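Local coordinates for protein peptidyl-prolyl cis-trans isomerase cyclophilin-type (Toxoplasma gondii, PDB 3BO7) that probably speeds protein folding by catalysing cis-trans isomerisation of peptide bonds before proline, and binds the immunosuppressant cyclosporin A, at residues A[9-15]-A[164-170]; A[93-99]-A[129-135]. One frame throughout, in Å; residues are numbered along the deposited sequence.

Contact 1 of 2, residues A[9-15]-A[164-170]; sequences LRIVTTQ and PKVEEII
Leu9 to Thr13 and Val166 to Ile170 run antiparallel as neighbouring strands, their axes 4.5 Å apart at closest and their directions 157° apart. Arg10 and Ile170 form a hydrogen-bonded pair, Arg10 N to Ile170 O at 2.7 Å and Ile170 N back to Arg10 O. The next such pair, Val12 with Glu168, is distorted: Val12 O accepts from Glu167 N at 2.7 Å and, more loosely, from Glu168 N at 3.3 Å. One carbonyl thus serves two successive amides, the mark of a classic beta bulge, and the register slips by one residue before Thr13 meets Val166. The pairing ends at Thr14, whose N donates to Lys165 O while its hydroxyl OG1, held between backbone N and carbonyl carbon (chi1 58°), takes the N-H of Lys165 almost straight, at 169°. On one face the side chains of Ile11 and Ile169 lie alongside each other, CG1 to CD1 3.9 Å, and Ile11 CG2 touches Val166 CG2 at 4.0 Å. Leu9 reaches Ile169 CG2 with CD1; helix 28-39 covers Leu9 with Phe34 and Leu35, and Ile169 with Cys38. The other face carries Val12, with CG2 resting 3.7 Å from CG of the Glu168 chain, which runs alongside it, and CG1 brushing the carboxylate of Glu167. Thr13 OG1 accepts from Gln15 N, an ST turn leading into strand 16-22, and also hydrogen-bonds to Gly16 O. The pairing sets C-terminal strand 166-171 beside N-terminal strand 7-13, as in the eight-stranded antiparallel barrel of cyclophilins.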
ATOM      1  N   LEU A   9      -0.727   1.269 -12.258  1.00 34.71           N
ATOM      2  CA  LEU A   9      -1.970   1.777 -11.689  1.00 34.27           C
ATOM      3  C   LEU A   9      -1.820   3.174 -11.107  1.00 34.78           C
ATOM      4  O   LEU A   9      -0.725   3.577 -10.713  1.00 34.77           O
ATOM      5  CB  LEU A   9      -2.550   0.812 -10.633  1.00 33.95           C
ATOM      6  CG  LEU A   9      -1.833   0.459  -9.319  1.00 32.50           C
ATOM      7  CD1 LEU A   9      -2.142   1.461  -8.209  1.00 28.83           C
ATOM      8  CD2 LEU A   9      -2.259  -0.932  -8.906  1.00 30.79           C
ATOM      9  N   ARG A  10      -2.933   3.903 -11.064  1.00 35.16           N
ATOM     10  CA  ARG A  10      -2.990   5.192 -10.386  1.00 35.62           C
ATOM     11  C   ARG A  10      -3.974   5.155  -9.212  1.00 35.72           C
ATOM     12  O   ARG A  10      -5.142   4.780  -9.370  1.00 35.61           O
ATOM     13  CB  ARG A  10      -3.371   6.302 -11.367  1.00 35.29           C
ATOM     14  CG  ARG A  10      -3.330   7.703 -10.778  1.00 36.03           C
ATOM     15  CD  ARG A  10      -3.792   8.724 -11.799  1.00 37.07           C
ATOM     16  NE  ARG A  10      -2.792   8.885 -12.846  1.00 38.15           N
ATOM     17  CZ  ARG A  10      -3.041   9.298 -14.084  1.00 37.19           C
ATOM     18  NH1 ARG A  10      -4.271   9.599 -14.444  1.00 37.77           N
ATOM     19  NH2 ARG A  10      -2.048   9.412 -14.958  1.00 37.26           N
ATOM     20  N   ILE A  11      -3.484   5.527  -8.036  1.00 36.04           N
ATOM     21  CA  ILE A  11      -4.341   5.722  -6.869  1.00 36.42           C
ATOM     22  C   ILE A  11      -4.738   7.194  -6.842  1.00 36.50           C
ATOM     23  O   ILE A  11      -3.869   8.064  -6.743  1.00 36.46           O
ATOM     24  CB  ILE A  11      -3.619   5.337  -5.545  1.00 36.39           C
ATOM     25  CG1 ILE A  11      -3.352   3.829  -5.496  1.00 36.91           C
ATOM     26  CG2 ILE A  11      -4.439   5.771  -4.327  1.00 36.29           C
ATOM     27  CD1 ILE A  11      -2.554   3.353  -4.261  1.00 36.71           C
ATOM     28  N   VAL A  12      -6.040   7.463  -6.954  1.00 36.57           N
ATOM     29  CA  VAL A  12      -6.560   8.826  -6.929  1.00 36.98           C
ATOM     30  C   VAL A  12      -7.123   9.103  -5.544  1.00 37.61           C
ATOM     31  O   VAL A  12      -8.095   8.457  -5.123  1.00 37.53           O
ATOM     32  CB  VAL A  12      -7.691   9.053  -7.989  1.00 37.03           C
ATOM     33  CG1 VAL A  12      -8.064  10.539  -8.078  1.00 37.42           C
ATOM     34  CG2 VAL A  12      -7.295   8.530  -9.351  1.00 36.47           C
ATOM     35  N   THR A  13      -6.521  10.048  -4.823  1.00 38.29           N
ATOM     36  CA  THR A  13      -7.042  10.397  -3.498  1.00 39.37           C
ATOM     37  C   THR A  13      -7.583  11.821  -3.447  1.00 39.88           C
ATOM     38  O   THR A  13      -7.405  12.609  -4.381  1.00 40.28           O
ATOM     39  CB  THR A  13      -6.019  10.177  -2.336  1.00 39.38           C
ATOM     40  OG1 THR A  13      -5.062  11.245  -2.306  1.00 40.13           O
ATOM     41  CG2 THR A  13      -5.302   8.820  -2.452  1.00 39.30           C
ATOM     42  N   THR A  14      -8.238  12.139  -2.337  1.00 40.28           N
ATOM     43  CA  THR A  14      -8.775  13.472  -2.095  1.00 40.41           C
ATOM     44  C   THR A  14      -7.664  14.506  -1.901  1.00 40.68           C
ATOM     45  O   THR A  14      -7.944  15.698  -1.782  1.00 40.85           O
ATOM     46  CB  THR A  14      -9.707  13.471  -0.856  1.00 40.61           C
ATOM     47  OG1 THR A  14      -8.986  13.003   0.293  1.00 40.55           O
ATOM     48  CG2 THR A  14     -10.919  12.562  -1.085  1.00 40.75           C
ATOM     49  N   GLN A  15      -6.410  14.050  -1.861  1.00 40.78           N
ATOM     50  CA  GLN A  15      -5.268  14.944  -1.642  1.00 40.85           C
ATOM     51  C   GLN A  15      -4.093  14.606  -2.558  1.00 41.00           C
ATOM     52  O   GLN A  15      -2.931  14.656  -2.144  1.00 41.05           O
ATOM     53  CB  GLN A  15      -4.820  14.910  -0.181  1.00 40.93           C
ATOM     54  CG  GLN A  15      -5.854  15.439   0.810  1.00 41.32           C
ATOM     55  CD  GLN A  15      -5.382  15.371   2.243  1.00 40.92           C
ATOM     56  OE1 GLN A  15      -4.229  15.660   2.541  1.00 40.58           O
ATOM     57  NE2 GLN A  15      -6.283  14.989   3.148  1.00 42.74           N
ATOM     58  N   PRO A 164      -5.819  11.439   3.832  1.00 43.45           N
ATOM     59  CA  PRO A 164      -6.139  11.277   2.415  1.00 42.87           C
ATOM     60  C   PRO A 164      -7.000  10.034   2.227  1.00 42.57           C
ATOM     61  O   PRO A 164      -6.699   8.972   2.793  1.00 42.32           O
ATOM     62  CB  PRO A 164      -4.767  11.074   1.759  1.00 42.78           C
ATOM     63  CG  PRO A 164      -3.792  11.669   2.707  1.00 42.92           C
ATOM     64  CD  PRO A 164      -4.363  11.427   4.072  1.00 43.22           C
ATOM     65  N   LYS A 165      -8.071  10.181   1.455  1.00 42.28           N
ATOM     66  CA  LYS A 165      -9.008   9.091   1.208  1.00 42.42           C
ATOM     67  C   LYS A 165      -8.979   8.713  -0.273  1.00 41.75           C
ATOM     68  O   LYS A 165      -9.002   9.590  -1.144  1.00 41.61           O
ATOM     69  CB  LYS A 165     -10.424   9.490   1.652  1.00 42.25           C
ATOM     70  CG  LYS A 165     -11.477   8.396   1.497  1.00 43.17           C
ATOM     71  CD  LYS A 165     -12.844   8.811   2.071  1.00 44.42           C
ATOM     72  CE  LYS A 165     -13.567   9.842   1.201  1.00 47.91           C
ATOM     73  NZ  LYS A 165     -13.942   9.300  -0.148  1.00 50.29           N
ATOM     74  N   VAL A 166      -8.911   7.409  -0.541  1.00 41.24           N
ATOM     75  CA  VAL A 166      -8.880   6.886  -1.906  1.00 40.62           C
ATOM     76  C   VAL A 166     -10.239   7.093  -2.564  1.00 40.88           C
ATOM     77  O   VAL A 166     -11.252   6.576  -2.084  1.00 40.67           O
ATOM     78  CB  VAL A 166      -8.490   5.370  -1.945  1.00 40.43           C
ATOM     79  CG1 VAL A 166      -8.577   4.811  -3.356  1.00 39.23           C
ATOM     80  CG2 VAL A 166      -7.094   5.145  -1.364  1.00 39.61           C
ATOM     81  N   GLU A 167     -10.248   7.867  -3.651  1.00 41.22           N
ATOM     82  CA  GLU A 167     -11.441   8.059  -4.476  1.00 41.53           C
ATOM     83  C   GLU A 167     -11.614   6.880  -5.427  1.00 41.56           C
ATOM     84  O   GLU A 167     -12.717   6.356  -5.595  1.00 41.77           O
ATOM     85  CB  GLU A 167     -11.369   9.386  -5.244  1.00 41.47           C
ATOM     86  CG  GLU A 167     -11.837  10.585  -4.428  1.00 41.80           C
ATOM     87  CD  GLU A 167     -11.395  11.937  -4.981  0.50 41.78           C
ATOM     88  OE1 GLU A 167     -11.747  12.958  -4.354  0.50 42.59           O
ATOM     89  OE2 GLU A 167     -10.701  11.992  -6.023  0.50 41.43           O
ATOM     90  N   GLU A 168     -10.511   6.450  -6.026  1.00 41.79           N
ATOM     91  CA  GLU A 168     -10.523   5.320  -6.947  1.00 42.01           C
ATOM     92  C   GLU A 168      -9.115   4.889  -7.267  1.00 41.05           C
ATOM     93  O   GLU A 168      -8.160   5.637  -7.051  1.00 40.93           O
ATOM     94  CB  GLU A 168     -11.230   5.684  -8.263  1.00 42.19           C
ATOM     95  CG  GLU A 168     -10.513   6.774  -9.054  1.00 42.79           C
ATOM     96  CD  GLU A 168     -11.110   7.014 -10.423  1.00 43.59           C
ATOM     97  OE1 GLU A 168     -11.929   6.191 -10.892  1.00 46.91           O
ATOM     98  OE2 GLU A 168     -10.750   8.040 -11.036  1.00 45.68           O
ATOM     99  N   ILE A 169      -9.008   3.681  -7.807  1.00 40.41           N
ATOM    100  CA  ILE A 169      -7.754   3.185  -8.343  1.00 39.70           C
ATOM    101  C   ILE A 169      -7.962   2.822  -9.810  1.00 39.35           C
ATOM    102  O   ILE A 169      -8.848   2.025 -10.153  1.00 39.55           O
ATOM    103  CB  ILE A 169      -7.193   2.005  -7.513  1.00 39.68           C
ATOM    104  CG1 ILE A 169      -7.016   2.439  -6.046  1.00 39.17           C
ATOM    105  CG2 ILE A 169      -5.879   1.506  -8.112  1.00 39.12           C
ATOM    106  CD1 ILE A 169      -6.364   1.403  -5.135  1.00 39.57           C
ATOM    107  N   ILE A 170      -7.173   3.452 -10.675  1.00 38.49           N
ATOM    108  CA  ILE A 170      -7.235   3.165 -12.101  1.00 37.92           C
ATOM    109  C   ILE A 170      -6.110   2.198 -12.436  1.00 37.86           C
ATOM    110  O   ILE A 170      -4.939   2.508 -12.228  1.00 37.70           O
ATOM    111  CB  ILE A 170      -7.125   4.450 -12.988  1.00 38.01           C
ATOM    112  CG1 ILE A 170      -8.128   5.527 -12.537  1.00 38.22           C
ATOM    113  CG2 ILE A 170      -7.316   4.090 -14.472  1.00 37.10           C
ATOM    114  CD1 ILE A 170      -7.963   6.892 -13.222  1.00 37.30           C
TER

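Contact 2 of 2, residues A[93-99]-A[129-135]; sequences FDNRLVH and LNNKHTI
This is a loop-to-loop contact, without regular strand pairing, between the segment leading toward strand 104-107 and the one entering strand 135-141, and its middle is the imidazole of His99. Asn130 OD1 accepts two N-H groups of that residue, backbone N at 2.9 Å and ring ND1 at 2.7 Å; the second donor lies in the carbonyl plane, and ring and amide are nearly coplanar, 21° apart. Chi1 of -58° sets the His99 ring beside its own backbone N, which lets one oxygen reach both donors. Leu129 CB sits over one face of the ring and Ile135 CD1 over the other, 3.4 Å from its centroid. NE2 bonds to Ser106 OG, fixing the ring's rotation from its far side. Ile135 also packs with CG2 against Leu97 CB, at 4.0 Å. Farther out, Phe93 lays its ring over the backbone of Asn131: CA stands 3.6 Å from the centroid, 7° off the normal, in a CH-pi contact. Asn131 OD1 takes a bond from a water at 2.6 Å, which in turn weakly accepts from Asn95 ND2. Leu129 and His133 pack on a modified side chain of the bound peptide, so the second loop lines part of the cyclosporin site. Both nitrogens of the buried imidazole are thus bonded, ND1 as donor to Asn130, which ties His99 to the loop that touches the peptide.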
ATOM      1  N   PHE A  93      10.047 -12.139  -0.809  1.00 32.30           N
ATOM      2  CA  PHE A  93      11.209 -11.303  -0.668  1.00 32.32           C
ATOM      3  C   PHE A  93      12.089 -11.522  -1.880  1.00 32.85           C
ATOM      4  O   PHE A  93      11.973 -12.548  -2.556  1.00 32.96           O
ATOM      5  CB  PHE A  93      11.956 -11.633   0.630  1.00 31.83           C
ATOM      6  CG  PHE A  93      11.081 -11.604   1.864  1.00 31.64           C
ATOM      7  CD1 PHE A  93      10.246 -10.512   2.124  1.00 30.96           C
ATOM      8  CD2 PHE A  93      11.102 -12.665   2.773  1.00 31.15           C
ATOM      9  CE1 PHE A  93       9.429 -10.488   3.256  1.00 30.62           C
ATOM     10  CE2 PHE A  93      10.293 -12.646   3.919  1.00 30.37           C
ATOM     11  CZ  PHE A  93       9.460 -11.549   4.160  1.00 30.78           C
ATOM     12  N   ASP A  94      12.948 -10.544  -2.160  1.00 33.17           N
ATOM     13  CA  ASP A  94      13.867 -10.592  -3.281  1.00 33.86           C
ATOM     14  C   ASP A  94      14.956  -9.587  -2.954  1.00 34.27           C
ATOM     15  O   ASP A  94      14.661  -8.484  -2.507  1.00 34.48           O
ATOM     16  CB  ASP A  94      13.132 -10.220  -4.579  1.00 33.91           C
ATOM     17  CG  ASP A  94      13.934 -10.547  -5.840  1.00 34.92           C
ATOM     18  OD1 ASP A  94      15.051 -10.011  -6.022  1.00 35.38           O
ATOM     19  OD2 ASP A  94      13.419 -11.314  -6.678  1.00 35.90           O
ATOM     20  N   ASN A  95      16.213  -9.966  -3.166  1.00 34.99           N
ATOM     21  CA  ASN A  95      17.353  -9.129  -2.760  1.00 35.49           C
ATOM     22  C   ASN A  95      17.462  -7.821  -3.521  1.00 35.06           C
ATOM     23  O   ASN A  95      18.085  -6.877  -3.050  1.00 35.24           O
ATOM     24  CB  ASN A  95      18.678  -9.891  -2.903  1.00 35.94           C
ATOM     25  CG  ASN A  95      18.758 -11.110  -2.009  1.00 37.38           C
ATOM     26  OD1 ASN A  95      19.237 -12.163  -2.435  1.00 40.91           O
ATOM     27  ND2 ASN A  95      18.300 -10.981  -0.764  1.00 38.15           N
ATOM     28  N   ARG A  96      16.867  -7.787  -4.706  1.00 34.84           N
ATOM     29  CA  ARG A  96      16.860  -6.592  -5.536  1.00 34.60           C
ATOM     30  C   ARG A  96      15.792  -5.605  -5.077  1.00 34.50           C
ATOM     31  O   ARG A  96      15.753  -4.460  -5.545  1.00 34.95           O
ATOM     32  CB  ARG A  96      16.653  -6.978  -6.999  1.00 34.50           C
ATOM     33  CG  ARG A  96      17.773  -7.868  -7.568  1.00 35.16           C
ATOM     34  CD  ARG A  96      17.342  -8.545  -8.860  1.00 36.52           C
ATOM     35  NE  ARG A  96      16.371  -9.610  -8.613  1.00 39.34           N
ATOM     36  CZ  ARG A  96      15.755 -10.312  -9.565  1.00 40.74           C
ATOM     37  NH1 ARG A  96      15.999 -10.068 -10.852  1.00 41.38           N
ATOM     38  NH2 ARG A  96      14.886 -11.256  -9.229  1.00 39.19           N
ATOM     39  N   LEU A  97      14.936  -6.054  -4.158  1.00 34.01           N
ATOM     40  CA  LEU A  97      13.878  -5.226  -3.591  1.00 33.48           C
ATOM     41  C   LEU A  97      14.115  -4.933  -2.111  1.00 33.56           C
ATOM     42  O   LEU A  97      13.924  -5.797  -1.246  1.00 33.25           O
ATOM     43  CB  LEU A  97      12.503  -5.868  -3.807  1.00 33.27           C
ATOM     44  CG  LEU A  97      11.995  -5.939  -5.248  1.00 32.43           C
ATOM     45  CD1 LEU A  97      10.650  -6.641  -5.297  1.00 32.11           C
ATOM     46  CD2 LEU A  97      11.924  -4.551  -5.873  1.00 31.05           C
ATOM     47  N   VAL A  98      14.534  -3.696  -1.845  1.00 33.67           N
ATOM     48  CA  VAL A  98      14.859  -3.221  -0.502  1.00 33.80           C
ATOM     49  C   VAL A  98      14.115  -1.911  -0.189  1.00 34.33           C
ATOM     50  O   VAL A  98      13.759  -1.164  -1.106  1.00 34.55           O
ATOM     51  CB  VAL A  98      16.388  -3.059  -0.305  1.00 33.75           C
ATOM     52  CG1 VAL A  98      17.088  -4.423  -0.405  1.00 33.51           C
ATOM     53  CG2 VAL A  98      16.984  -2.061  -1.307  1.00 33.15           C
ATOM     54  N   HIS A  99      13.865  -1.656   1.099  1.00 34.38           N
ATOM     55  CA  HIS A  99      13.146  -0.460   1.536  1.00 34.54           C
ATOM     56  C   HIS A  99      14.083   0.741   1.538  1.00 35.29           C
ATOM     57  O   HIS A  99      14.353   1.341   2.580  1.00 35.27           O
ATOM     58  CB  HIS A  99      12.518  -0.663   2.924  1.00 34.35           C
ATOM     59  CG  HIS A  99      11.563  -1.814   2.990  1.00 33.19           C
ATOM     60  ND1 HIS A  99      11.977  -3.115   3.177  1.00 32.41           N
ATOM     61  CD2 HIS A  99      10.218  -1.862   2.858  1.00 31.73           C
ATOM     62  CE1 HIS A  99      10.926  -3.913   3.178  1.00 32.67           C
ATOM     63  NE2 HIS A  99       9.845  -3.177   2.986  1.00 32.53           N
ATOM     64  N   LEU A 129      13.222  -3.238   7.718  1.00 30.59           N
ATOM     65  CA  LEU A 129      12.003  -3.934   7.284  1.00 30.21           C
ATOM     66  C   LEU A 129      12.246  -4.964   6.173  1.00 30.33           C
ATOM     67  O   LEU A 129      11.362  -5.775   5.876  1.00 30.30           O
ATOM     68  CB  LEU A 129      10.885  -2.943   6.898  1.00 29.66           C
ATOM     69  CG  LEU A 129      10.520  -1.894   7.958  1.00 28.81           C
ATOM     70  CD1 LEU A 129       9.398  -0.973   7.492  1.00 27.73           C
ATOM     71  CD2 LEU A 129      10.153  -2.550   9.282  1.00 27.56           C
ATOM     72  N   ASN A 130      13.443  -4.948   5.581  1.00 30.51           N
ATOM     73  CA  ASN A 130      13.810  -5.930   4.570  1.00 30.66           C
ATOM     74  C   ASN A 130      13.611  -7.356   5.091  1.00 30.82           C
ATOM     75  O   ASN A 130      13.951  -7.662   6.235  1.00 30.82           O
ATOM     76  CB  ASN A 130      15.257  -5.744   4.106  1.00 30.69           C
ATOM     77  CG  ASN A 130      15.500  -4.408   3.412  1.00 31.31           C
ATOM     78  OD1 ASN A 130      14.568  -3.680   3.061  1.00 31.24           O
ATOM     79  ND2 ASN A 130      16.774  -4.083   3.214  1.00 30.85           N
ATOM     80  N   ASN A 131      13.065  -8.222   4.240  1.00 31.12           N
ATOM     81  CA  ASN A 131      12.789  -9.620   4.601  1.00 31.82           C
ATOM     82  C   ASN A 131      11.807  -9.773   5.777  1.00 31.67           C
ATOM     83  O   ASN A 131      11.772 -10.812   6.433  1.00 31.94           O
ATOM     84  CB  ASN A 131      14.094 -10.402   4.852  1.00 31.79           C
ATOM     85  CG  ASN A 131      15.066 -10.290   3.699  1.00 33.09           C
ATOM     86  OD1 ASN A 131      14.741 -10.668   2.578  1.00 34.63           O
ATOM     87  ND2 ASN A 131      16.265  -9.760   3.964  1.00 32.72           N
ATOM     88  N   LYS A 132      11.038  -8.721   6.048  1.00 31.80           N
ATOM     89  CA  LYS A 132       9.931  -8.787   6.994  1.00 32.05           C
ATOM     90  C   LYS A 132       8.632  -8.377   6.309  1.00 32.00           C
ATOM     91  O   LYS A 132       7.547  -8.776   6.738  1.00 32.37           O
ATOM     92  CB  LYS A 132      10.190  -7.888   8.202  1.00 32.49           C
ATOM     93  CG  LYS A 132      11.314  -8.362   9.128  1.00 33.91           C
ATOM     94  CD  LYS A 132      10.807  -9.283  10.219  1.00 36.87           C
ATOM     95  CE  LYS A 132      11.762  -9.267  11.399  1.00 39.69           C
ATOM     96  NZ  LYS A 132      11.671 -10.507  12.223  1.00 42.83           N
ATOM     97  N   HIS A 133       8.760  -7.572   5.252  1.00 31.27           N
ATOM     98  CA  HIS A 133       7.623  -7.037   4.515  1.00 30.64           C
ATOM     99  C   HIS A 133       7.784  -7.235   2.998  1.00 30.34           C
ATOM    100  O   HIS A 133       8.839  -6.923   2.431  1.00 30.62           O
ATOM    101  CB  HIS A 133       7.427  -5.559   4.876  1.00 30.23           C
ATOM    102  CG  HIS A 133       7.128  -5.339   6.327  1.00 29.90           C
ATOM    103  ND1 HIS A 133       5.843  -5.328   6.831  1.00 28.65           N
ATOM    104  CD2 HIS A 133       7.949  -5.169   7.389  1.00 29.24           C
ATOM    105  CE1 HIS A 133       5.887  -5.147   8.138  1.00 26.92           C
ATOM    106  NE2 HIS A 133       7.152  -5.051   8.503  1.00 27.80           N
ATOM    107  N   THR A 134       6.748  -7.775   2.359  1.00 29.48           N
ATOM    108  CA  THR A 134       6.727  -7.937   0.916  1.00 29.31           C
ATOM    109  C   THR A 134       6.677  -6.570   0.247  1.00 29.45           C
ATOM    110  O   THR A 134       5.673  -5.860   0.357  1.00 29.23           O
ATOM    111  CB  THR A 134       5.501  -8.751   0.431  1.00 29.28           C
ATOM    112  OG1 THR A 134       5.538 -10.075   0.980  1.00 29.04           O
ATOM    113  CG2 THR A 134       5.489  -8.842  -1.095  1.00 28.38           C
ATOM    114  N   ILE A 135       7.777  -6.206  -0.409  1.00 29.31           N
ATOM    115  CA  ILE A 135       7.825  -5.054  -1.287  1.00 29.30           C
ATOM    116  C   ILE A 135       7.239  -5.534  -2.593  1.00 30.00           C
ATOM    117  O   ILE A 135       7.708  -6.531  -3.158  1.00 29.95           O
ATOM    118  CB  ILE A 135       9.280  -4.572  -1.528  1.00 29.25           C
ATOM    119  CG1 ILE A 135       9.822  -3.893  -0.268  1.00 28.69           C
ATOM    120  CG2 ILE A 135       9.354  -3.630  -2.749  1.00 28.23           C
ATOM    121  CD1 ILE A 135      11.325  -3.874  -0.171  1.00 28.40           C
TER
HETATM  122  O   HOH W   1      15.728  -9.819   0.288  1.00 43.11           O

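Contact 1 and contact 2 lie on opposite sides of the chain's centre, their own centres about 25 Å apart and their nearest atoms about 12 Å, and they share no strand or loop. Contact 2 is nested in the chain closed off by contact 1. Both are partly buried, contact 1 lying somewhat nearer the centre. The chemistry follows the place: at 9-15 with 164-170 the main chains supply most of the hydrogen bonds and aliphatic groups fill in beneath a helix, whereas at 93-99 with 129-135 a side-chain amide and an imidazole, ring-face packing and a weaker water link do the joining. Contact 1 thus belongs to the barrel wall, contact 2 to the loops beside the bound peptide.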